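Local coordinates for uncharacterized protein (Desulfovibrio piger ATCC 29098, PDB 4Z48) that is of unknown function but belongs to the LolA-like family, consistent with a role in handling lipoproteins, at residues 48-53 / 62-67. Numbering follows the deposited sequence.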
ATOM      1  N   LYS A  48      -3.329  -2.627  14.020  1.00 21.81           N
ATOM      2  CA  LYS A  48      -3.534  -3.988  13.532  1.00 21.77           C
ATOM      3  C   LYS A  48      -4.260  -3.878  12.195  1.00 24.92           C
ATOM      4  O   LYS A  48      -5.114  -2.998  12.024  1.00 22.81           O
ATOM      5  CB  LYS A  48      -4.322  -4.865  14.524  1.00 23.40           C
ATOM      6  CG  LYS A  48      -3.571  -5.218  15.807  1.00 25.24           C
ATOM      7  CD  LYS A  48      -4.508  -5.806  16.849  1.00 31.89           C
ATOM      8  CE  LYS A  48      -3.733  -6.287  18.057  1.00 53.82           C
ATOM      9  NZ  LYS A  48      -3.277  -5.170  18.925  1.00 72.00           N
ATOM     10  N   THR A  49      -3.889  -4.725  11.225  1.00 20.75           N
ATOM     11  CA  THR A  49      -4.522  -4.758   9.919  1.00 19.96           C
ATOM     12  C   THR A  49      -5.168  -6.123   9.698  1.00 23.61           C
ATOM     13  O   THR A  49      -4.503  -7.140   9.810  1.00 22.56           O
ATOM     14  CB  THR A  49      -3.523  -4.396   8.763  1.00 26.30           C
ATOM     15  OG1 THR A  49      -2.944  -3.107   9.005  1.00 25.40           O
ATOM     16  CG2 THR A  49      -4.208  -4.349   7.395  1.00 24.55           C
ATOM     17  N   TYR A  50      -6.433  -6.128   9.294  1.00 20.61           N
ATOM     18  CA  TYR A  50      -7.168  -7.352   8.915  1.00 21.11           C
ATOM     19  C   TYR A  50      -7.480  -7.259   7.424  1.00 24.17           C
ATOM     20  O   TYR A  50      -7.880  -6.192   6.975  1.00 21.92           O
ATOM     21  CB  TYR A  50      -8.476  -7.471   9.730  1.00 22.51           C
ATOM     22  CG  TYR A  50      -8.283  -7.437  11.226  1.00 24.45           C
ATOM     23  CD1 TYR A  50      -8.216  -6.225  11.915  1.00 26.06           C
ATOM     24  CD2 TYR A  50      -8.193  -8.613  11.964  1.00 25.95           C
ATOM     25  CE1 TYR A  50      -8.012  -6.188  13.290  1.00 26.46           C
ATOM     26  CE2 TYR A  50      -8.053  -8.588  13.351  1.00 26.55           C
ATOM     27  CZ  TYR A  50      -7.963  -7.372  14.012  1.00 32.96           C
ATOM     28  OH  TYR A  50      -7.804  -7.342  15.380  1.00 29.81           O
ATOM     29  N   SER A  51      -7.245  -8.327   6.636  1.00 21.37           N
ATOM     30  CA  SER A  51      -7.556  -8.269   5.200  1.00 20.13           C
ATOM     31  C   SER A  51      -8.161  -9.564   4.763  1.00 22.28           C
ATOM     32  O   SER A  51      -7.839 -10.596   5.346  1.00 22.54           O
ATOM     33  CB  SER A  51      -6.316  -7.967   4.355  1.00 26.42           C
ATOM     34  OG  SER A  51      -5.505  -6.970   4.950  1.00 39.05           O
ATOM     35  N   LYS A  52      -9.044  -9.524   3.763  1.00 19.53           N
ATOM     36  CA  LYS A  52      -9.682 -10.707   3.240  1.00 21.56           C
ATOM     37  C   LYS A  52     -10.122 -10.454   1.808  1.00 25.95           C
ATOM     38  O   LYS A  52     -10.614  -9.365   1.502  1.00 26.81           O
ATOM     39  CB  LYS A  52     -10.869 -11.127   4.132  1.00 24.92           C
ATOM     40  CG  LYS A  52     -11.474 -12.482   3.770  1.00 36.36           C
ATOM     41  CD  LYS A  52     -12.637 -12.829   4.673  1.00 37.87           C
ATOM     42  CE  LYS A  52     -13.233 -14.140   4.256  1.00 44.34           C
ATOM     43  NZ  LYS A  52     -14.278 -14.588   5.210  1.00 59.80           N
ATOM     44  N   HIS A  53      -9.908 -11.454   0.927  1.00 22.71           N
ATOM     45  CA  HIS A  53     -10.304 -11.396  -0.477  1.00 23.81           C
ATOM     46  C   HIS A  53     -11.793 -11.599  -0.598  1.00 31.04           C
ATOM     47  O   HIS A  53     -12.410 -12.276   0.242  1.00 30.60           O
ATOM     48  CB  HIS A  53      -9.513 -12.415  -1.322  1.00 25.60           C
ATOM     49  CG  HIS A  53      -8.126 -11.935  -1.601  1.00 30.47           C
ATOM     50  ND1 HIS A  53      -7.130 -12.026  -0.653  1.00 33.20           N
ATOM     51  CD2 HIS A  53      -7.657 -11.222  -2.651  1.00 34.39           C
ATOM     52  CE1 HIS A  53      -6.063 -11.452  -1.188  1.00 32.76           C
ATOM     53  NE2 HIS A  53      -6.340 -10.925  -2.373  1.00 33.72           N
ATOM     54  N   TYR A  62     -10.671  -6.604   0.834  1.00 25.40           N
ATOM     55  CA  TYR A  62     -11.221  -5.726   1.887  1.00 24.39           C
ATOM     56  C   TYR A  62     -10.222  -5.676   3.020  1.00 25.17           C
ATOM     57  O   TYR A  62      -9.641  -6.707   3.372  1.00 23.35           O
ATOM     58  CB  TYR A  62     -12.627  -6.139   2.393  1.00 27.13           C
ATOM     59  CG  TYR A  62     -13.767  -5.958   1.402  1.00 30.05           C
ATOM     60  CD1 TYR A  62     -13.519  -5.609   0.073  1.00 32.36           C
ATOM     61  CD2 TYR A  62     -15.086  -6.210   1.772  1.00 31.47           C
ATOM     62  CE1 TYR A  62     -14.552  -5.495  -0.853  1.00 32.97           C
ATOM     63  CE2 TYR A  62     -16.130  -6.112   0.849  1.00 33.02           C
ATOM     64  CZ  TYR A  62     -15.856  -5.751  -0.465  1.00 40.22           C
ATOM     65  OH  TYR A  62     -16.868  -5.606  -1.390  1.00 44.26           O
ATOM     66  N   SER A  63     -10.033  -4.474   3.602  1.00 20.42           N
ATOM     67  CA  SER A  63      -9.109  -4.270   4.712  1.00 21.61           C
ATOM     68  C   SER A  63      -9.746  -3.463   5.849  1.00 24.87           C
ATOM     69  O   SER A  63     -10.549  -2.577   5.579  1.00 25.31           O
ATOM     70  CB  SER A  63      -7.848  -3.539   4.249  1.00 24.99           C
ATOM     71  OG  SER A  63      -7.010  -4.339   3.436  1.00 32.05           O
ATOM     72  N   LEU A  64      -9.381  -3.785   7.100  1.00 21.38           N
ATOM     73  CA  LEU A  64      -9.761  -3.053   8.310  1.00 20.34           C
ATOM     74  C   LEU A  64      -8.469  -2.734   9.065  1.00 24.26           C
ATOM     75  O   LEU A  64      -7.723  -3.656   9.441  1.00 23.29           O
ATOM     76  CB  LEU A  64     -10.795  -3.806   9.210  1.00 21.31           C
ATOM     77  CG  LEU A  64     -11.281  -3.050  10.459  1.00 25.50           C
ATOM     78  CD1 LEU A  64     -12.342  -1.977  10.096  1.00 24.82           C
ATOM     79  CD2 LEU A  64     -11.821  -4.022  11.521  1.00 25.67           C
ATOM     80  N   ILE A  65      -8.205  -1.430   9.275  1.00 21.38           N
ATOM     81  CA  ILE A  65      -7.027  -0.954  10.004  1.00 20.68           C
ATOM     82  C   ILE A  65      -7.520  -0.389  11.322  1.00 21.94           C
ATOM     83  O   ILE A  65      -8.328   0.530  11.304  1.00 21.85           O
ATOM     84  CB  ILE A  65      -6.173   0.058   9.190  1.00 22.67           C
ATOM     85  CG1 ILE A  65      -5.702  -0.579   7.850  1.00 22.95           C
ATOM     86  CG2 ILE A  65      -4.972   0.551  10.034  1.00 23.77           C
ATOM     87  CD1 ILE A  65      -5.168   0.409   6.904  1.00 28.24           C
ATOM     88  N   VAL A  66      -7.074  -0.968  12.455  1.00 18.92           N
ATOM     89  CA  VAL A  66      -7.509  -0.537  13.787  1.00 18.54           C
ATOM     90  C   VAL A  66      -6.305  -0.000  14.577  1.00 21.19           C
ATOM     91  O   VAL A  66      -5.382  -0.770  14.871  1.00 19.47           O
ATOM     92  CB  VAL A  66      -8.206  -1.676  14.579  1.00 22.49           C
ATOM     93  CG1 VAL A  66      -8.757  -1.139  15.901  1.00 21.38           C
ATOM     94  CG2 VAL A  66      -9.329  -2.324  13.776  1.00 22.37           C
ATOM     95  N   PHE A  67      -6.321   1.301  14.925  1.00 17.70           N
ATOM     96  CA  PHE A  67      -5.254   1.927  15.733  1.00 16.75           C
ATOM     97  C   PHE A  67      -5.506   1.693  17.218  1.00 23.59           C
ATOM     98  O   PHE A  67      -6.639   1.865  17.714  1.00 24.26           O
ATOM     99  CB  PHE A  67      -5.164   3.455  15.444  1.00 17.69           C
ATOM    100  CG  PHE A  67      -4.576   3.698  14.078  1.00 17.23           C
ATOM    101  CD1 PHE A  67      -5.385   3.685  12.942  1.00 18.95           C
ATOM    102  CD2 PHE A  67      -3.213   3.863  13.914  1.00 18.10           C
ATOM    103  CE1 PHE A  67      -4.832   3.816  11.665  1.00 19.99           C
ATOM    104  CE2 PHE A  67      -2.663   4.042  12.637  1.00 19.52           C
ATOM    105  CZ  PHE A  67      -3.476   3.986  11.521  1.00 18.07           C
TER
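Lys48, Tyr50 and Lys52 pair with Val66, Leu64 and Tyr62 through six backbone hydrogen bonds, two per pair, between strands whose N-to-C directions differ by 170° and whose axes approach to 4.6 Å. Every N-H...O angle is at least 156°, and the six N...O distances span only 2.8 to 2.9 Å, evidence of a regular ladder. The CA atoms come closer at the non-hydrogen-bonded pairs: Ser51 CA lies 4.3 Å from Ser63 CA, and Ser63 CA makes a CA-H...O contact with Tyr50 O. The two strands form the beta hairpin of 41-54 and 60-69 in the antiparallel beta structure of this LolA-like protein, flanked by strand 27-38 beside the first and 77-82 beside the second. On the face bearing Tyr50, its ring lies along its own strand and turns its CD1-CE1 edge toward 62-67. With CG beside the backbone N (chi1 -56°), CD1 comes 3.6 Å from Leu64 O, while CE1 reaches Val66 CG2 at 4.1 Å; both partners lie at the ring's edge, near its plane. Leu64 CD2 adds an apolar contact to CD1. Tyr238 stacks on this ring. Lys52, fully extended, leads away from Tyr62 to a salt bridge with Asp236 and a hydrogen bond to Leu234 O. On the other face Thr49 and Ile65 lie alongside each other, Ile65 CG1 touching Thr49 OG1 at 3.9 Å and, slightly farther off, Thr49 CG2. Next along, the Ser51 and Ser63 hydroxyls share one weak hydrogen bond, OG to OG 3.4 Å, each oxygen sitting beside its own backbone N.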